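Local coordinates for protein phosphomethylpyrimidine kinase (Pyrococcus furiosus, PDB 2PB9) that is a probable multifunctional thiamine-synthesis enzyme whose ThiN-family C-terminal domain, the piece present here, probably joins a pyrimidine diphosphate and a thiazole phosphate into thiamine phosphate, at residues T13-E18 with E178-I183; W141-A146 with L170-N175. One frame throughout, in Å; residues are numbered along the deposited sequence.

Contact 1 (T13-E18 with E178-I183); sequences TNAVRE and EVLEKI
Leu180 reaches from helix 176-185 to Ala15 and Glu18 on helix 5-21, so that the first and last helices of the ThiN domain pack side by side on one face of its mixed sheet. The backbones come closest at Ala15 and Leu180, whose CA atoms are 6.5 Å apart. Leu180 throws CG anti to its own backbone N (chi1 -175°), which carries the branch over to helix 5-21. Its CD2 methyl lies 4.4 Å from Ala15 CB and 3.8 Å from Ala15 O. The same methyl rests against the aliphatic root of Glu18, 3.6 Å from Glu18 CB and 3.5 Å from Glu18 CG. Glu18 itself runs out extended, CG opposite the backbone N (chi1 -179°), passing the leucine branch at a slant; the position of its OE1 against CD2 is doubtful. OE2 of Glu18 forms a salt bridge with Lys184, one turn beyond Leu180, adding a charged link at the border of the apolar patch. An alanine here would probably leave the Lys184 ammonium without its salt-bridge mate and Leu180 CD2 less covered on the side where CG lay. On the sheet side, Ala15 and Val179 both touch Phe35 of strand 35-38. Elsewhere on helix 5-21, Arg17 folds back on Asn14: NH2 of Arg17 donates to Asn14 OD1 at 3.1 Å, with the oxygen lying in the guanidinium plane.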
# COMPACT_ATOMS: atom_id res chain seq x y z
N THR A 13 7.33 -28.69 -23.01
CA THR A 13 7.46 -28.04 -24.30
C THR A 13 6.18 -28.19 -25.12
O THR A 13 5.83 -27.31 -25.89
CB THR A 13 8.68 -28.61 -25.08
OG1 THR A 13 9.89 -28.17 -24.45
CG2 THR A 13 8.67 -28.13 -26.51
N ASN A 14 5.47 -29.30 -24.95
CA ASN A 14 4.23 -29.50 -25.69
C ASN A 14 3.15 -28.61 -25.11
O ASN A 14 2.46 -27.88 -25.84
CB ASN A 14 3.75 -30.96 -25.63
CG ASN A 14 4.65 -31.92 -26.40
OD1 ASN A 14 5.04 -31.65 -27.54
ND2 ASN A 14 4.96 -33.06 -25.78
N ALA A 15 2.99 -28.67 -23.79
CA ALA A 15 1.97 -27.88 -23.10
C ALA A 15 2.12 -26.41 -23.47
O ALA A 15 1.13 -25.73 -23.74
CB ALA A 15 2.10 -28.06 -21.59
N VAL A 16 3.35 -25.92 -23.47
CA VAL A 16 3.62 -24.53 -23.81
C VAL A 16 3.15 -24.24 -25.24
O VAL A 16 2.62 -23.16 -25.52
CB VAL A 16 5.14 -24.23 -23.70
CG1 VAL A 16 5.44 -22.83 -24.21
CG2 VAL A 16 5.59 -24.37 -22.25
N ARG A 17 3.35 -25.20 -26.14
CA ARG A 17 2.93 -25.02 -27.51
C ARG A 17 1.41 -25.01 -27.55
O ARG A 17 0.80 -24.19 -28.24
CB ARG A 17 3.49 -26.13 -28.41
CG ARG A 17 3.78 -25.66 -29.83
CD ARG A 17 3.98 -26.78 -30.86
NE ARG A 17 5.08 -27.70 -30.55
CZ ARG A 17 4.98 -28.77 -29.77
NH1 ARG A 17 3.81 -29.08 -29.21
NH2 ARG A 17 6.04 -29.54 -29.54
N GLU A 18 0.79 -25.91 -26.81
CA GLU A 18 -0.66 -25.94 -26.80
C GLU A 18 -1.23 -24.72 -26.06
O GLU A 18 -2.25 -24.17 -26.44
CB GLU A 18 -1.19 -27.24 -26.18
CG GLU A 18 -2.71 -27.31 -26.18
CD GLU A 18 -3.25 -28.67 -25.78
OE1 GLU A 18 -2.77 -29.24 -24.78
OE2 GLU A 18 -4.18 -29.17 -26.45
N GLU A 178 -2.10 -31.70 -16.99
CA GLU A 178 -3.18 -31.43 -16.04
C GLU A 178 -3.34 -29.94 -15.79
O GLU A 178 -4.46 -29.43 -15.66
CB GLU A 178 -2.91 -32.17 -14.74
CG GLU A 178 -3.26 -33.64 -14.85
CD GLU A 178 -2.90 -34.43 -13.60
OE1 GLU A 178 -3.10 -33.89 -12.48
OE2 GLU A 178 -2.43 -35.58 -13.76
N VAL A 179 -2.21 -29.24 -15.71
CA VAL A 179 -2.25 -27.82 -15.48
C VAL A 179 -2.99 -27.22 -16.67
O VAL A 179 -4.01 -26.54 -16.51
CB VAL A 179 -0.82 -27.22 -15.38
CG1 VAL A 179 -0.88 -25.70 -15.35
CG2 VAL A 179 -0.11 -27.75 -14.13
N LEU A 180 -2.48 -27.49 -17.87
CA LEU A 180 -3.11 -26.97 -19.07
C LEU A 180 -4.60 -27.29 -19.14
O LEU A 180 -5.36 -26.54 -19.75
CB LEU A 180 -2.42 -27.53 -20.31
CG LEU A 180 -2.98 -26.92 -21.60
CD1 LEU A 180 -3.03 -25.40 -21.49
CD2 LEU A 180 -2.11 -27.34 -22.75
N GLU A 181 -5.01 -28.39 -18.52
CA GLU A 181 -6.42 -28.76 -18.56
C GLU A 181 -7.27 -27.82 -17.72
O GLU A 181 -8.38 -27.49 -18.11
CB GLU A 181 -6.60 -30.21 -18.13
CG GLU A 181 -5.84 -31.19 -19.05
CD GLU A 181 -6.16 -32.67 -18.80
OE1 GLU A 181 -7.31 -33.08 -19.06
OE2 GLU A 181 -5.26 -33.42 -18.35
N LYS A 182 -6.75 -27.37 -16.58
CA LYS A 182 -7.50 -26.45 -15.73
C LYS A 182 -7.66 -25.14 -16.48
O LYS A 182 -8.70 -24.49 -16.43
CB LYS A 182 -6.74 -26.17 -14.42
CG LYS A 182 -6.37 -27.37 -13.59
CD LYS A 182 -7.42 -27.68 -12.56
CE LYS A 182 -7.05 -28.92 -11.75
NZ LYS A 182 -6.92 -30.13 -12.63
N ILE A 183 -6.60 -24.74 -17.18
CA ILE A 183 -6.61 -23.50 -17.93
C ILE A 183 -7.66 -23.57 -19.03
O ILE A 183 -8.42 -22.62 -19.24
CB ILE A 183 -5.23 -23.21 -18.54
CG1 ILE A 183 -4.20 -23.03 -17.43
CG2 ILE A 183 -5.28 -21.97 -19.43
CD1 ILE A 183 -4.52 -21.90 -16.46

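Contact 2 (W141-A146 with L170-N175); sequences WGIETA and LVFGRN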
# COMPACT_ATOMS: atom_id res chain seq x y z
N TRP A 141 6.75 -18.69 2.13
CA TRP A 141 5.85 -18.33 3.22
C TRP A 141 4.40 -18.33 2.71
O TRP A 141 3.50 -18.89 3.33
CB TRP A 141 6.16 -16.94 3.76
CG TRP A 141 5.13 -16.49 4.76
CD1 TRP A 141 5.11 -16.79 6.09
CD2 TRP A 141 3.94 -15.72 4.50
NE1 TRP A 141 3.98 -16.26 6.67
CE2 TRP A 141 3.25 -15.59 5.72
CE3 TRP A 141 3.40 -15.13 3.35
CZ2 TRP A 141 2.04 -14.89 5.84
CZ3 TRP A 141 2.19 -14.43 3.46
CH2 TRP A 141 1.53 -14.32 4.70
N GLY A 142 4.20 -17.67 1.57
CA GLY A 142 2.88 -17.60 1.00
C GLY A 142 2.28 -18.97 0.73
O GLY A 142 1.16 -19.25 1.16
N ILE A 143 3.02 -19.82 0.02
CA ILE A 143 2.56 -21.16 -0.32
C ILE A 143 2.12 -21.96 0.90
O ILE A 143 1.08 -22.60 0.89
CB ILE A 143 3.66 -21.96 -1.09
CG1 ILE A 143 4.07 -21.19 -2.36
CG2 ILE A 143 3.14 -23.35 -1.48
CD1 ILE A 143 2.94 -20.91 -3.33
N GLU A 144 2.92 -21.91 1.96
CA GLU A 144 2.59 -22.63 3.19
C GLU A 144 1.35 -22.04 3.85
O GLU A 144 0.45 -22.76 4.26
CB GLU A 144 3.75 -22.55 4.17
CG GLU A 144 5.03 -23.15 3.66
CD GLU A 144 6.19 -22.85 4.57
OE1 GLU A 144 6.05 -23.11 5.79
OE2 GLU A 144 7.23 -22.35 4.08
N THR A 145 1.33 -20.72 3.96
CA THR A 145 0.21 -20.03 4.57
C THR A 145 -1.05 -20.49 3.86
O THR A 145 -2.00 -20.93 4.50
CB THR A 145 0.38 -18.51 4.42
OG1 THR A 145 1.45 -18.08 5.26
CG2 THR A 145 -0.89 -17.77 4.80
N ALA A 146 -1.04 -20.41 2.53
CA ALA A 146 -2.17 -20.82 1.71
C ALA A 146 -2.53 -22.30 1.85
O ALA A 146 -3.71 -22.66 1.92
CB ALA A 146 -1.88 -20.51 0.26
N LEU A 170 -1.94 -18.66 -9.02
CA LEU A 170 -1.11 -19.82 -9.31
C LEU A 170 -2.03 -21.04 -9.36
O LEU A 170 -2.93 -21.20 -8.53
CB LEU A 170 -0.05 -20.00 -8.22
CG LEU A 170 0.71 -18.73 -7.83
CD1 LEU A 170 1.67 -19.04 -6.71
CD2 LEU A 170 1.45 -18.16 -9.02
N VAL A 171 -1.81 -21.89 -10.36
CA VAL A 171 -2.58 -23.11 -10.51
C VAL A 171 -1.60 -24.24 -10.67
O VAL A 171 -0.69 -24.17 -11.50
CB VAL A 171 -3.54 -23.04 -11.72
CG1 VAL A 171 -2.93 -22.20 -12.81
CG2 VAL A 171 -3.83 -24.44 -12.23
N PHE A 172 -1.80 -25.30 -9.86
CA PHE A 172 -0.88 -26.43 -9.83
C PHE A 172 -1.53 -27.67 -10.42
O PHE A 172 -2.73 -27.87 -10.43
CB PHE A 172 -0.43 -26.70 -8.39
CG PHE A 172 0.09 -25.49 -7.69
CD1 PHE A 172 -0.77 -24.48 -7.31
CD2 PHE A 172 1.44 -25.36 -7.40
CE1 PHE A 172 -0.30 -23.35 -6.65
CE2 PHE A 172 1.92 -24.24 -6.75
CZ PHE A 172 1.05 -23.24 -6.37
N GLY A 173 -0.62 -28.56 -10.87
CA GLY A 173 -1.00 -29.83 -11.44
C GLY A 173 0.16 -30.78 -11.21
O GLY A 173 1.27 -30.36 -10.88
N ARG A 174 -0.08 -32.08 -11.38
CA ARG A 174 0.97 -33.05 -11.18
C ARG A 174 1.90 -33.10 -12.38
O ARG A 174 3.03 -33.57 -12.29
CB ARG A 174 0.36 -34.41 -10.89
CG ARG A 174 -0.60 -34.37 -9.72
CD ARG A 174 -1.13 -35.74 -9.41
NE ARG A 174 -1.75 -36.36 -10.57
CZ ARG A 174 -2.08 -37.65 -10.63
NH1 ARG A 174 -1.85 -38.44 -9.59
NH2 ARG A 174 -2.64 -38.15 -11.74
N ASN A 175 1.43 -32.61 -13.52
CA ASN A 175 2.23 -32.56 -14.74
C ASN A 175 1.65 -31.42 -15.58
O ASN A 175 0.56 -30.93 -15.30
CB ASN A 175 2.14 -33.89 -15.50
CG ASN A 175 0.71 -34.26 -15.89
OD1 ASN A 175 0.07 -33.58 -16.69
ND2 ASN A 175 0.21 -35.34 -15.31
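Ile143 meets Leu170 and Phe172 with a single methyl, CD1, at the end of its longer branch. That methyl is 4.1 Å from Leu170 CD1, the two side chains crossing at about a right angle. It is also 4.3 Å from Phe172 CZ, where it sits at the ring edge, near the ring plane, and not over a face. The isoleucine sets CG1 beside its backbone N (chi1 -58°), and the next bond (chi2 -58°) brings CD1 up against Leu170 and Phe172. All three residues are buried, and this cluster is the dense part of an otherwise spare contact: even the nearest CA atoms, those of Ile143 and Leu170, stand 9.8 Å apart. Here helix 138-149 faces strand 168-173, an inner strand of the domain's mixed sheet, in an alpha/beta layering. Helix 77-86 fills in alongside, its Ala81, Thr84 and Tyr85 touching Ile143 while Tyr85 also stacks on Phe172. The other side of the helix, with Trp141, Glu144 and Thr145, is partly exposed. Thr145 OG1 donates to Trp141 O at 2.9 Å, from above the carbonyl plane, and the same oxygen accepts the backbone N of Thr145; OG1 also lies over one face of the indole, toward its rim. Glu144 holds Arg87 in a salt bridge. Past the strand the chain also comes to the surface: exposed Arg174 pairs with Glu178, and Asn175, at the N-cap of helix 176-185, offers OD1 to the backbone N of Glu178.

How the contacts relate
Strand 168-173 and the helix that follows it tie the two contacts together; the centres of contacts 1 and 2 lie about 17 Å apart. Both are buried, but they lie on opposite faces of the mixed sheet: Leu170 and Phe172 point to the contact 2 helix, while Val171 points the other way, its CG1 4.0 Å from Ile183 CD1 on the contact 1 helix. Contact 2 is nearer the centre of the chain and wholly apolar where it touches, a helix against a strand. Contact 1 sits farther out, joins helices from the two ends of the domain, and mixes a leucine methyl with the stem of a charged residue at its border.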